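Local atomic coordinates of hydrogen peroxide-inducible genes activator (PDB entry 6G1D), a protein that senses hydrogen peroxide as a LysR-type transcription factor and probably controls genes of the peroxide response. Residues P162-F174 and A293-F307. The protein carries 1 engineered substitution. Residues are numbered along the deposited sequence; the frame is centred on the assembly and turned at random.
Sequences PGMKEIPLYDEDF and AEEFEQFALILQRAF
In the periplasmic-binding-protein-like regulatory domain of this LysR-type regulator, residues 293-307 of helix 293-316 run along residues 164-174 of strand 164-179 with the N-to-C directions of the two segments only 8° apart, and a stacked pair of rings, Tyr170 on Phe307, joins them. The rings form an offset stack, centroids 3.6 Å apart and planes almost parallel. Tyr170 reaches it with CG tucked between its own N and carbonyl carbon (chi1 51°), which turns the ring toward the helix. Phe307 CB also sits over the tyrosine ring, a CH-pi contact, so backbone-proximal and ring atoms of the phenylalanine share one tyrosine face. Farther out on Phe307, the aliphatic part of Glu172 packs on CE1 and CZ, its carboxylate plane steeply inclined to the ring; that carboxylate is held by Arg280 and Ser256.

One polar bond ties side chain to strand backbone: Gln304 NE2 donates to Leu169 O at 3.0 Å, nearly straight at 170°; it lies in the Leu169 carbonyl plane, on a lone pair, and the acceptor lies close to the plane of the glutamine amide. Leu169 splits its methyls, CD2 resting on Ala300 CB at 3.5 Å and CD1 on Leu303 CD1 at 3.9 Å. Ile167 CG2 shares the Ala300 methyl and touches Glu297 OE2 at 3.4 Å, where the glutamate chain bends at chi2.

Leu169 and Tyr170 both pair with Ile282 of strand 267-287, a classic beta bulge, just where the strand meets Gln304 and Phe307. Around the contact, Tyr170 and Leu303 both reach Met154 of strand 152-156, while Leu303 and Ala306 pack against the neighbouring helix 111-125.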
loop_
_atom_site.group_PDB
_atom_site.type_symbol
_atom_site.label_atom_id
_atom_site.label_comp_id
_atom_site.label_asym_id
_atom_site.label_seq_id
_atom_site.Cartn_x
_atom_site.Cartn_y
_atom_site.Cartn_z
ATOM N N PRO B 162 2.028 -13.675 -22.794
ATOM C CA PRO B 162 1.816 -14.868 -23.609
ATOM C C PRO B 162 0.411 -15.341 -23.937
ATOM O O PRO B 162 0.243 -15.911 -25.059
ATOM C CB PRO B 162 2.605 -15.956 -22.843
ATOM C CG PRO B 162 2.582 -15.489 -21.448
ATOM C CD PRO B 162 2.836 -13.992 -21.606
ATOM N N GLY B 163 -0.589 -15.225 -23.071
ATOM C CA GLY B 163 -1.923 -15.753 -23.456
ATOM C C GLY B 163 -2.828 -14.808 -24.265
ATOM O O GLY B 163 -4.043 -14.911 -24.129
ATOM N N MET B 164 -2.290 -13.716 -24.796
ATOM C CA MET B 164 -3.103 -12.590 -25.257
ATOM C C MET B 164 -3.079 -12.457 -26.768
ATOM O O MET B 164 -2.113 -12.833 -27.403
ATOM C CB MET B 164 -2.600 -11.286 -24.624
ATOM C CG MET B 164 -2.592 -11.275 -23.108
ATOM S SD MET B 164 -4.149 -11.642 -22.343
ATOM C CE MET B 164 -3.699 -11.420 -20.624
ATOM N N LYS B 165 -4.170 -11.948 -27.342
ATOM C CA LYS B 165 -4.167 -11.464 -28.726
ATOM C C LYS B 165 -4.110 -9.936 -28.702
ATOM O O LYS B 165 -4.598 -9.309 -27.780
ATOM C CB LYS B 165 -5.403 -11.907 -29.504
ATOM C CG LYS B 165 -5.471 -13.406 -29.796
ATOM C CD LYS B 165 -6.355 -13.750 -30.979
ATOM C CE LYS B 165 -7.150 -15.056 -30.799
ATOM N NZ LYS B 165 -8.463 -14.948 -31.505
ATOM N N GLU B 166 -3.553 -9.362 -29.757
ATOM C CA GLU B 166 -3.363 -7.934 -29.890
ATOM C C GLU B 166 -3.982 -7.457 -31.198
ATOM O O GLU B 166 -3.701 -8.037 -32.254
ATOM C CB GLU B 166 -1.866 -7.637 -29.929
ATOM C CG GLU B 166 -1.127 -8.087 -28.683
ATOM C CD GLU B 166 0.341 -7.783 -28.688
ATOM O OE1 GLU B 166 0.918 -7.541 -29.767
ATOM O OE2 GLU B 166 0.907 -7.783 -27.587
ATOM N N ILE B 167 -4.812 -6.420 -31.128
ATOM C CA ILE B 167 -5.326 -5.763 -32.324
ATOM C C ILE B 167 -4.618 -4.404 -32.415
ATOM O O ILE B 167 -4.852 -3.564 -31.553
ATOM C CB ILE B 167 -6.854 -5.530 -32.273
ATOM C CG1 ILE B 167 -7.605 -6.834 -32.033
ATOM C CG2 ILE B 167 -7.320 -4.965 -33.613
ATOM C CD1 ILE B 167 -9.081 -6.642 -31.721
ATOM N N PRO B 168 -3.751 -4.201 -33.423
ATOM C CA PRO B 168 -3.113 -2.891 -33.574
ATOM C C PRO B 168 -4.160 -1.832 -33.906
ATOM O O PRO B 168 -5.056 -2.087 -34.751
ATOM C CB PRO B 168 -2.177 -3.077 -34.796
ATOM C CG PRO B 168 -2.140 -4.528 -35.096
ATOM C CD PRO B 168 -3.331 -5.146 -34.477
ATOM N N LEU B 169 -4.092 -0.686 -33.242
ATOM C CA LEU B 169 -5.084 0.385 -33.481
ATOM C C LEU B 169 -4.480 1.509 -34.297
ATOM O O LEU B 169 -4.952 1.804 -35.391
ATOM C CB LEU B 169 -5.655 0.904 -32.174
ATOM C CG LEU B 169 -6.373 -0.148 -31.303
ATOM C CD1 LEU B 169 -6.806 0.461 -30.003
ATOM C CD2 LEU B 169 -7.582 -0.686 -32.055
ATOM N N TYR B 170 -3.428 2.123 -33.770
ATOM C CA TYR B 170 -2.774 3.255 -34.431
ATOM C C TYR B 170 -1.395 3.537 -33.824
ATOM O O TYR B 170 -1.108 3.092 -32.712
ATOM C CB TYR B 170 -3.653 4.502 -34.310
ATOM C CG TYR B 170 -4.110 4.793 -32.894
ATOM C CD1 TYR B 170 -3.322 5.499 -32.001
ATOM C CD2 TYR B 170 -5.348 4.349 -32.441
ATOM C CE1 TYR B 170 -3.739 5.757 -30.719
ATOM C CE2 TYR B 170 -5.767 4.601 -31.142
ATOM C CZ TYR B 170 -4.968 5.311 -30.294
ATOM O OH TYR B 170 -5.416 5.548 -29.033
ATOM N N ASP B 171 -0.582 4.277 -34.568
ATOM C CA ASP B 171 0.629 4.922 -34.057
ATOM C C ASP B 171 0.319 6.378 -33.670
ATOM O O ASP B 171 -0.226 7.141 -34.477
ATOM C CB ASP B 171 1.718 4.900 -35.126
ATOM C CG ASP B 171 2.260 3.536 -35.359
ATOM O OD1 ASP B 171 2.366 2.759 -34.399
ATOM O OD2 ASP B 171 2.627 3.216 -36.510
ATOM N N GLU B 172 0.620 6.729 -32.432
ATOM C CA GLU B 172 0.335 8.065 -31.917
ATOM C C GLU B 172 1.651 8.788 -31.731
ATOM O O GLU B 172 2.514 8.318 -30.959
ATOM C CB GLU B 172 -0.375 7.985 -30.582
ATOM C CG GLU B 172 -0.624 9.321 -29.923
ATOM C CD GLU B 172 -1.532 9.231 -28.718
ATOM O OE1 GLU B 172 -1.621 8.126 -28.111
ATOM O OE2 GLU B 172 -2.145 10.285 -28.375
ATOM N N ASP B 173 1.795 9.934 -32.385
ATOM C CA ASP B 173 3.027 10.711 -32.276
ATOM C C ASP B 173 3.171 11.323 -30.892
ATOM O O ASP B 173 2.181 11.571 -30.221
ATOM C CB ASP B 173 3.072 11.808 -33.347
ATOM C CG ASP B 173 3.343 11.257 -34.746
ATOM O OD1 ASP B 173 4.165 10.300 -34.910
ATOM O OD2 ASP B 173 2.747 11.797 -35.702
ATOM N N PHE B 174 4.413 11.533 -30.469
ATOM C CA PHE B 174 4.696 12.427 -29.353
ATOM C C PHE B 174 4.912 13.873 -29.855
ATOM O O PHE B 174 5.101 14.118 -31.033
ATOM C CB PHE B 174 5.951 12.005 -28.605
ATOM C CG PHE B 174 5.902 10.596 -28.087
ATOM C CD1 PHE B 174 4.837 10.173 -27.325
ATOM C CD2 PHE B 174 6.936 9.707 -28.348
ATOM C CE1 PHE B 174 4.779 8.875 -26.849
ATOM C CE2 PHE B 174 6.897 8.426 -27.874
ATOM C CZ PHE B 174 5.815 8.008 -27.124
ATOM N N ALA B 293 -13.795 -12.325 -30.249
ATOM C CA ALA B 293 -12.934 -11.657 -31.235
ATOM C C ALA B 293 -13.722 -10.661 -32.103
ATOM O O ALA B 293 -13.275 -9.532 -32.324
ATOM C CB ALA B 293 -12.276 -12.698 -32.137
ATOM N N GLU B 294 -14.881 -11.091 -32.611
ATOM C CA GLU B 294 -15.663 -10.292 -33.547
ATOM C C GLU B 294 -16.134 -8.985 -32.911
ATOM O O GLU B 294 -16.039 -7.951 -33.521
ATOM C CB GLU B 294 -16.854 -11.085 -34.093
ATOM C CG GLU B 294 -17.404 -10.562 -35.411
ATOM C CD GLU B 294 -18.690 -11.250 -35.856
ATOM O OE1 GLU B 294 -19.518 -11.630 -34.997
ATOM O OE2 GLU B 294 -18.882 -11.393 -37.081
ATOM N N GLU B 295 -16.644 -9.043 -31.687
ATOM C CA GLU B 295 -17.025 -7.850 -30.930
ATOM C C GLU B 295 -15.834 -6.942 -30.597
ATOM O O GLU B 295 -15.958 -5.738 -30.689
ATOM C CB GLU B 295 -17.671 -8.195 -29.597
ATOM C CG GLU B 295 -19.033 -8.797 -29.652
ATOM C CD GLU B 295 -19.510 -9.168 -28.262
ATOM O OE1 GLU B 295 -19.968 -8.272 -27.523
ATOM O OE2 GLU B 295 -19.407 -10.377 -27.927
ATOM N N PHE B 296 -14.718 -7.525 -30.176
ATOM C CA PHE B 296 -13.546 -6.743 -29.850
ATOM C C PHE B 296 -12.962 -6.056 -31.096
ATOM O O PHE B 296 -12.478 -4.945 -30.994
ATOM C CB PHE B 296 -12.485 -7.581 -29.135
ATOM C CG PHE B 296 -12.935 -8.182 -27.824
ATOM C CD1 PHE B 296 -14.030 -7.675 -27.088
ATOM C CD2 PHE B 296 -12.230 -9.246 -27.307
ATOM C CE1 PHE B 296 -14.390 -8.249 -25.888
ATOM C CE2 PHE B 296 -12.612 -9.822 -26.107
ATOM C CZ PHE B 296 -13.682 -9.307 -25.389
ATOM N N GLU B 297 -13.064 -6.705 -32.251
ATOM C CA GLU B 297 -12.701 -6.125 -33.541
ATOM C C GLU B 297 -13.593 -4.932 -33.908
ATOM O O GLU B 297 -13.123 -3.956 -34.506
ATOM C CB GLU B 297 -12.798 -7.163 -34.659
ATOM C CG GLU B 297 -11.858 -6.945 -35.804
ATOM C CD GLU B 297 -10.437 -7.364 -35.453
ATOM O OE1 GLU B 297 -10.271 -8.503 -34.944
ATOM O OE2 GLU B 297 -9.494 -6.566 -35.702
ATOM N N GLN B 298 -14.879 -5.015 -33.572
ATOM C CA GLN B 298 -15.769 -3.875 -33.752
ATOM C C GLN B 298 -15.410 -2.777 -32.773
ATOM O O GLN B 298 -15.452 -1.603 -33.118
ATOM C CB GLN B 298 -17.250 -4.227 -33.539
ATOM C CG GLN B 298 -17.961 -4.937 -34.665
ATOM C CD GLN B 298 -19.308 -5.496 -34.208
ATOM O OE1 GLN B 298 -19.371 -6.651 -33.817
ATOM N NE2 GLN B 298 -20.396 -4.684 -34.247
ATOM N N PHE B 299 -15.082 -3.142 -31.541
ATOM C CA PHE B 299 -14.691 -2.137 -30.579
ATOM C C PHE B 299 -13.440 -1.432 -31.034
ATOM O O PHE B 299 -13.315 -0.231 -30.845
ATOM C CB PHE B 299 -14.475 -2.718 -29.168
ATOM C CG PHE B 299 -14.418 -1.673 -28.110
ATOM C CD1 PHE B 299 -13.297 -1.497 -27.304
ATOM C CD2 PHE B 299 -15.480 -0.812 -27.965
ATOM C CE1 PHE B 299 -13.250 -0.478 -26.385
ATOM C CE2 PHE B 299 -15.448 0.206 -27.008
ATOM C CZ PHE B 299 -14.337 0.348 -26.191
ATOM N N ALA B 300 -12.502 -2.187 -31.616
ATOM C CA ALA B 300 -11.272 -1.596 -32.151
ATOM C C ALA B 300 -11.563 -0.499 -33.168
ATOM O O ALA B 300 -10.881 0.551 -33.169
ATOM C CB ALA B 300 -10.391 -2.649 -32.793
ATOM N N LEU B 301 -12.534 -0.732 -34.058
ATOM C CA LEU B 301 -12.895 0.281 -35.043
ATOM C C LEU B 301 -13.369 1.583 -34.371
ATOM O O LEU B 301 -13.056 2.687 -34.850
ATOM C CB LEU B 301 -13.964 -0.243 -36.021
ATOM C CG LEU B 301 -13.608 -1.387 -36.975
ATOM C CD1 LEU B 301 -14.885 -1.735 -37.767
ATOM C CD2 LEU B 301 -12.439 -1.007 -37.907
ATOM N N ILE B 302 -14.115 1.460 -33.276
ATOM C CA ILE B 302 -14.561 2.597 -32.489
ATOM C C ILE B 302 -13.386 3.373 -31.934
ATOM O O ILE B 302 -13.349 4.602 -32.010
ATOM C CB ILE B 302 -15.503 2.177 -31.330
ATOM C CG1 ILE B 302 -16.793 1.580 -31.886
ATOM C CG2 ILE B 302 -15.839 3.362 -30.427
ATOM C CD1 ILE B 302 -17.720 1.001 -30.844
ATOM N N LEU B 303 -12.430 2.657 -31.368
ATOM C CA LEU B 303 -11.233 3.284 -30.832
ATOM C C LEU B 303 -10.399 3.972 -31.927
ATOM O O LEU B 303 -9.847 5.027 -31.664
ATOM C CB LEU B 303 -10.393 2.280 -30.044
ATOM C CG LEU B 303 -11.062 1.755 -28.776
ATOM C CD1 LEU B 303 -10.224 0.619 -28.168
ATOM C CD2 LEU B 303 -11.264 2.880 -27.772
ATOM N N GLN B 304 -10.291 3.381 -33.115
ATOM C CA GLN B 304 -9.581 4.036 -34.206
ATOM C C GLN B 304 -10.268 5.327 -34.639
ATOM O O GLN B 304 -9.585 6.349 -34.934
ATOM C CB GLN B 304 -9.420 3.108 -35.390
ATOM C CG GLN B 304 -8.478 1.921 -35.091
ATOM C CD GLN B 304 -8.482 0.928 -36.231
ATOM O OE1 GLN B 304 -9.556 0.561 -36.754
ATOM N NE2 GLN B 304 -7.299 0.517 -36.648
ATOM N N ARG B 305 -11.611 5.312 -34.648
ATOM C CA ARG B 305 -12.363 6.519 -34.959
ATOM C C ARG B 305 -12.217 7.562 -33.851
ATOM O O ARG B 305 -12.021 8.742 -34.131
ATOM C CB ARG B 305 -13.850 6.202 -35.240
ATOM C CG ARG B 305 -14.099 5.409 -36.506
ATOM C CD ARG B 305 -15.521 4.858 -36.562
ATOM N NE ARG B 305 -16.515 5.913 -36.328
ATOM C CZ ARG B 305 -17.759 5.716 -35.883
ATOM N NH1 ARG B 305 -18.230 4.493 -35.608
ATOM N NH2 ARG B 305 -18.563 6.759 -35.692
ATOM N N ALA B 306 -12.309 7.128 -32.608
ATOM C CA ALA B 306 -12.115 8.022 -31.464
ATOM C C ALA B 306 -10.773 8.718 -31.470
ATOM O O ALA B 306 -10.685 9.904 -31.173
ATOM C CB ALA B 306 -12.302 7.254 -30.135
ATOM N N PHE B 307 -9.730 7.992 -31.830
ATOM C CA PHE B 307 -8.394 8.561 -31.911
ATOM C C PHE B 307 -8.329 9.627 -33.008
ATOM O O PHE B 307 -7.719 10.679 -32.809
ATOM C CB PHE B 307 -7.325 7.487 -32.143
ATOM C CG PHE B 307 -5.941 8.047 -32.302
ATOM C CD1 PHE B 307 -5.327 8.697 -31.234
ATOM C CD2 PHE B 307 -5.268 7.969 -33.523
ATOM C CE1 PHE B 307 -4.055 9.248 -31.372
ATOM C CE2 PHE B 307 -3.996 8.500 -33.667
ATOM C CZ PHE B 307 -3.390 9.137 -32.595
#